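Local coordinates for hypothetical UPF0270 protein PA3463 (Pseudomonas aeruginosa, PDB 1Y0N) that is of unknown function and belongs to the uncharacterised UPF0270 family, at residues D8-E11 with A12-N16; E33-L36 with D37-V40. One frame throughout, in Å; residues are numbered along the deposited sequence.

Contact 1: residues D8-E11 with A12-N16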
ATOM      1  N   ASP A   8      -5.980   4.055   6.383  1.00 43.36           N
ATOM      2  CA  ASP A   8      -6.663   4.195   7.682  1.00 45.94           C
ATOM      3  C   ASP A   8      -8.075   3.597   7.681  1.00 46.24           C
ATOM      4  O   ASP A   8      -8.693   3.445   8.726  1.00 46.78           O
ATOM      5  CB  ASP A   8      -6.699   5.658   8.133  1.00 47.06           C
ATOM      6  CG  ASP A   8      -7.109   6.614   7.034  1.00 51.27           C
ATOM      7  OD1 ASP A   8      -6.273   6.932   6.132  1.00 59.99           O
ATOM      8  OD2 ASP A   8      -8.258   7.092   7.092  1.00 56.53           O
ATOM      9  N   LEU A   9      -8.537   3.201   6.502  1.00 45.81           N
ATOM     10  CA  LEU A   9      -9.809   2.498   6.380  1.00 46.97           C
ATOM     11  C   LEU A   9      -9.570   0.992   6.569  1.00 46.61           C
ATOM     12  O   LEU A   9     -10.520   0.252   6.780  1.00 48.50           O
ATOM     13  CB  LEU A   9     -10.431   2.803   5.011  1.00 46.34           C
ATOM     14  CG  LEU A   9     -11.872   2.388   4.708  1.00 48.83           C
ATOM     15  CD1 LEU A   9     -12.821   3.232   5.573  1.00 50.17           C
ATOM     16  CD2 LEU A   9     -12.169   2.543   3.218  1.00 47.40           C
ATOM     17  N   LEU A  10      -8.307   0.552   6.539  1.00 45.43           N
ATOM     18  CA  LEU A  10      -7.986  -0.880   6.532  1.00 45.29           C
ATOM     19  C   LEU A  10      -7.951  -1.545   7.888  1.00 45.81           C
ATOM     20  O   LEU A  10      -7.543  -0.980   8.904  1.00 45.32           O
ATOM     21  CB  LEU A  10      -6.699  -1.228   5.777  1.00 44.61           C
ATOM     22  CG  LEU A  10      -6.725  -1.214   4.256  1.00 44.54           C
ATOM     23  CD1 LEU A  10      -5.390  -1.632   3.749  1.00 43.09           C
ATOM     24  CD2 LEU A  10      -7.820  -2.076   3.627  1.00 41.22           C
ATOM     25  N   GLU A  11      -8.410  -2.777   7.855  1.00 47.15           N
ATOM     26  CA  GLU A  11      -8.327  -3.695   8.984  1.00 48.34           C
ATOM     27  C   GLU A  11      -6.828  -3.818   9.356  1.00 48.47           C
ATOM     28  O   GLU A  11      -5.984  -4.024   8.472  1.00 48.29           O
ATOM     29  CB  GLU A  11      -8.956  -5.015   8.494  1.00 48.19           C
ATOM     30  CG  GLU A  11      -9.295  -6.010   9.569  1.00 51.56           C
ATOM     31  CD  GLU A  11      -8.091  -6.828   9.938  1.00 52.85           C
ATOM     32  OE1 GLU A  11      -7.539  -7.482   9.032  1.00 52.13           O
ATOM     33  OE2 GLU A  11      -7.692  -6.784  11.112  1.00 53.60           O
ATOM     34  N   ALA A  12      -6.474  -3.665  10.634  1.00 48.09           N
ATOM     35  CA  ALA A  12      -5.045  -3.518  10.995  1.00 47.98           C
ATOM     36  C   ALA A  12      -4.128  -4.664  10.559  1.00 48.27           C
ATOM     37  O   ALA A  12      -2.997  -4.430  10.094  1.00 47.46           O
ATOM     38  CB  ALA A  12      -4.874  -3.194  12.504  1.00 48.71           C
ATOM     39  N   ASP A  13      -4.620  -5.899  10.650  1.00 48.28           N
ATOM     40  CA  ASP A  13      -3.824  -7.059  10.242  1.00 48.93           C
ATOM     41  C   ASP A  13      -3.656  -7.185   8.751  1.00 46.66           C
ATOM     42  O   ASP A  13      -2.601  -7.608   8.301  1.00 45.95           O
ATOM     43  CB  ASP A  13      -4.395  -8.396  10.765  1.00 50.51           C
ATOM     44  CG  ASP A  13      -4.128  -8.609  12.263  1.00 55.10           C
ATOM     45  OD1 ASP A  13      -3.352  -7.829  12.886  1.00 59.22           O
ATOM     46  OD2 ASP A  13      -4.723  -9.556  12.823  1.00 60.74           O
ATOM     47  N   THR A  14      -4.702  -6.903   7.989  1.00 44.50           N
ATOM     48  CA  THR A  14      -4.500  -6.946   6.574  1.00 44.07           C
ATOM     49  C   THR A  14      -3.487  -5.837   6.210  1.00 41.00           C
ATOM     50  O   THR A  14      -2.630  -6.094   5.431  1.00 39.84           O
ATOM     51  CB  THR A  14      -5.809  -6.977   5.637  1.00 44.96           C
ATOM     52  OG1 THR A  14      -6.197  -5.647   5.238  1.00 51.94           O
ATOM     53  CG2 THR A  14      -6.989  -7.715   6.250  1.00 45.24           C
ATOM     54  N   LEU A  15      -3.560  -4.653   6.821  1.00 38.99           N
ATOM     55  CA  LEU A  15      -2.555  -3.599   6.519  1.00 38.62           C
ATOM     56  C   LEU A  15      -1.110  -4.054   6.818  1.00 38.07           C
ATOM     57  O   LEU A  15      -0.192  -3.766   6.055  1.00 35.77           O
ATOM     58  CB  LEU A  15      -2.852  -2.262   7.221  1.00 36.63           C
ATOM     59  CG  LEU A  15      -1.873  -1.089   6.973  1.00 37.38           C
ATOM     60  CD1 LEU A  15      -1.569  -0.813   5.474  1.00 36.14           C
ATOM     61  CD2 LEU A  15      -2.382   0.186   7.581  1.00 36.20           C
ATOM     62  N   ASN A  16      -0.920  -4.781   7.924  1.00 38.85           N
ATOM     63  CA  ASN A  16       0.439  -5.238   8.323  1.00 38.58           C
ATOM     64  C   ASN A  16       1.011  -6.185   7.346  1.00 36.15           C
ATOM     65  O   ASN A  16       2.188  -6.071   7.002  1.00 34.63           O
ATOM     66  CB  ASN A  16       0.471  -5.854   9.739  1.00 40.71           C
ATOM     67  CG  ASN A  16       0.101  -4.845  10.805  1.00 44.86           C
ATOM     68  OD1 ASN A  16       0.312  -3.643  10.621  1.00 51.50           O
ATOM     69  ND2 ASN A  16      -0.500  -5.324  11.917  1.00 48.74           N
TER
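E11 folds its carboxylate back over the first turn of helix 12-24. OE2 accepts from the backbone N of D13 at 3.2 Å, with an N-H...O angle of 159°. The donor stands above the carboxylate plane, tilted 52° out of it. OE1 takes the next amide, T14 N, at 3.1 Å, but this oxygen sits too close to a neighbour in the model and its place is less sure. The main chain of E11 adds a further bond. L15 N donates to E11 O at 3.0 Å.

Torsions explain the reach. CG of E11 lies anti to its own backbone N (chi1 -166°), and the chain then bends at chi2, which turns the carboxylate toward the amides. OE2 of E11 also lies 4.4 Å from OD2 of D13, so two like charges are near each other. The amides at the helix start may partly offset this.

One residue earlier, L10 points toward the helix and its CB meets CB of L15 at 4.2 Å. Both leucines also touch I54 of strand 52-56, so the entry to the helix rests on the sheet. Further along, OD1 of N16 is hydrogen-bonded to R44 of helix 36-48. The whole is a helix N-cap, with E11 as the capping residue and its carboxylate bound to the backbone amides of the first turn.

Contact 2: residues E33-L36 with D37-V40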
ATOM      1  N   GLU A  33      21.870  -5.464   6.715  1.00 53.79           N
ATOM      2  CA  GLU A  33      20.547  -5.214   6.127  1.00 53.43           C
ATOM      3  C   GLU A  33      19.573  -4.585   7.172  1.00 51.57           C
ATOM      4  O   GLU A  33      19.526  -4.991   8.333  1.00 51.47           O
ATOM      5  CB  GLU A  33      20.014  -6.531   5.530  1.00 54.88           C
ATOM      6  CG  GLU A  33      18.603  -6.529   4.885  1.00 57.75           C
ATOM      7  CD  GLU A  33      18.622  -6.491   3.358  1.00 64.75           C
ATOM      8  OE1 GLU A  33      19.691  -6.130   2.753  1.00 66.55           O
ATOM      9  OE2 GLU A  33      17.555  -6.827   2.760  1.00 62.95           O
ATOM     10  N   THR A  34      18.812  -3.579   6.765  1.00 48.85           N
ATOM     11  CA  THR A  34      17.826  -2.958   7.657  1.00 46.23           C
ATOM     12  C   THR A  34      16.795  -3.993   8.128  1.00 44.07           C
ATOM     13  O   THR A  34      16.275  -4.731   7.320  1.00 42.86           O
ATOM     14  CB  THR A  34      17.098  -1.839   6.888  1.00 46.61           C
ATOM     15  OG1 THR A  34      18.068  -0.908   6.391  1.00 49.87           O
ATOM     16  CG2 THR A  34      16.102  -1.141   7.760  1.00 45.11           C
ATOM     17  N   PRO A  35      16.494  -4.059   9.438  1.00 43.52           N
ATOM     18  CA  PRO A  35      15.477  -4.998   9.912  1.00 42.01           C
ATOM     19  C   PRO A  35      14.112  -4.775   9.273  1.00 42.00           C
ATOM     20  O   PRO A  35      13.766  -3.619   8.925  1.00 40.64           O
ATOM     21  CB  PRO A  35      15.349  -4.691  11.413  1.00 42.39           C
ATOM     22  CG  PRO A  35      16.479  -3.759  11.782  1.00 42.73           C
ATOM     23  CD  PRO A  35      17.125  -3.267  10.524  1.00 43.06           C
ATOM     24  N   LEU A  36      13.327  -5.850   9.188  1.00 40.38           N
ATOM     25  CA  LEU A  36      11.964  -5.825   8.643  1.00 40.56           C
ATOM     26  C   LEU A  36      11.094  -4.721   9.204  1.00 39.19           C
ATOM     27  O   LEU A  36      10.418  -4.008   8.448  1.00 36.51           O
ATOM     28  CB  LEU A  36      11.226  -7.123   8.935  1.00 41.18           C
ATOM     29  CG  LEU A  36       9.923  -7.296   8.150  1.00 41.12           C
ATOM     30  CD1 LEU A  36      10.150  -7.160   6.601  1.00 45.81           C
ATOM     31  CD2 LEU A  36       9.264  -8.685   8.464  1.00 44.23           C
ATOM     32  N   ASP A  37      11.057  -4.657  10.525  1.00 37.33           N
ATOM     33  CA  ASP A  37      10.233  -3.727  11.224  1.00 39.10           C
ATOM     34  C   ASP A  37      10.558  -2.238  10.905  1.00 36.55           C
ATOM     35  O   ASP A  37       9.648  -1.436  10.812  1.00 36.32           O
ATOM     36  CB  ASP A  37      10.265  -4.038  12.737  1.00 41.30           C
ATOM     37  CG  ASP A  37      10.003  -2.836  13.576  1.00 47.20           C
ATOM     38  OD1 ASP A  37      11.008  -2.191  14.009  1.00 55.91           O
ATOM     39  OD2 ASP A  37       8.810  -2.503  13.794  1.00 54.44           O
ATOM     40  N   VAL A  38      11.844  -1.910  10.767  1.00 35.55           N
ATOM     41  CA  VAL A  38      12.285  -0.604  10.329  1.00 35.61           C
ATOM     42  C   VAL A  38      11.771  -0.284   8.883  1.00 34.80           C
ATOM     43  O   VAL A  38      11.298   0.824   8.577  1.00 33.91           O
ATOM     44  CB  VAL A  38      13.829  -0.502  10.385  1.00 35.14           C
ATOM     45  CG1 VAL A  38      14.314   0.646   9.625  1.00 36.85           C
ATOM     46  CG2 VAL A  38      14.330  -0.495  11.855  1.00 37.87           C
ATOM     47  N   ARG A  39      11.930  -1.242   8.008  1.00 32.93           N
ATOM     48  CA  ARG A  39      11.453  -1.082   6.637  1.00 33.46           C
ATOM     49  C   ARG A  39       9.946  -0.889   6.604  1.00 31.14           C
ATOM     50  O   ARG A  39       9.463  -0.079   5.839  1.00 29.88           O
ATOM     51  CB  ARG A  39      11.905  -2.285   5.809  1.00 34.72           C
ATOM     52  CG  ARG A  39      13.376  -2.220   5.367  1.00 40.25           C
ATOM     53  CD  ARG A  39      13.669  -3.420   4.466  1.00 49.56           C
ATOM     54  NE  ARG A  39      13.738  -4.602   5.307  1.00 52.94           N
ATOM     55  CZ  ARG A  39      13.616  -5.867   4.912  1.00 56.15           C
ATOM     56  NH1 ARG A  39      13.376  -6.201   3.653  1.00 57.52           N
ATOM     57  NH2 ARG A  39      13.729  -6.823   5.818  1.00 59.42           N
ATOM     58  N   VAL A  40       9.212  -1.624   7.451  1.00 28.93           N
ATOM     59  CA  VAL A  40       7.774  -1.506   7.554  1.00 30.43           C
ATOM     60  C   VAL A  40       7.415  -0.096   8.055  1.00 31.26           C
ATOM     61  O   VAL A  40       6.471   0.525   7.552  1.00 29.98           O
ATOM     62  CB  VAL A  40       7.124  -2.663   8.452  1.00 30.12           C
ATOM     63  CG1 VAL A  40       5.645  -2.378   8.815  1.00 30.43           C
ATOM     64  CG2 VAL A  40       7.225  -4.071   7.731  1.00 31.03           C
TER
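The side chain of R39 starts with CG beside its backbone N (chi1 -79°), runs extended through chi2, then bends at chi3 (-74°). This turns the guanidinium back over the residues that lead into helix 36-48. CG of L36 points opposite its amide nitrogen, and its CD1 comes over one face of that guanidinium. CD1 of L36 is 3.7 Å from NH2 of R39, offset toward the rim, and the two side chains cross at about a right angle. E33 approaches obliquely from the other side of the guanidinium plane. Its OE2 is 4.3 Å from NH1 of R39, well out of that plane, so no N-H points at it and any attraction is probably electrostatic only.

NE of R39 makes a weak hydrogen bond to T34 O at 3.2 Å, with an N-H...O angle of only 121°. The methylene part of R39 also packs on T34: CG of R39 lies 3.8 Å from CG2 of T34.

The backbone bonds are firmer. R39 N donates to P35 O at 3.1 Å, and V40 N donates to L36 O at 2.9 Å. P35 holds the N-cap position, and CG of P35 meets CG2 of V38 at 3.9 Å. Next in the chain, CG of L36 meets CG2 of V40, one turn ahead of it, at 4.2 Å. L36 and V40 also lean on helix 12-24, through V23 among others.

The chemistry suggests that the helix start is held mainly by its backbone bonds and apolar contacts. R39 adds a weak bond and perhaps a loose charge attraction.

Both contacts lie at the surface, each at the N-terminal start of a helix. Contact 1 opens helix 12-24 and contact 2 opens helix 36-48, the next helix in the chain. Their centres are about 19 Å apart and they do not touch. Contact 1 is nearer the chain centre, about 10 Å against 16 Å, and includes a buried leucine that touches the sheet. Contact 2 has no buried residue and leans on helix 12-24 instead. The capping differs too. In 8-16 an acidic side chain accepts from backbone amides. In 33-40 a proline takes the cap position, and an arginine side chain makes only a weak bond back to the preceding loop.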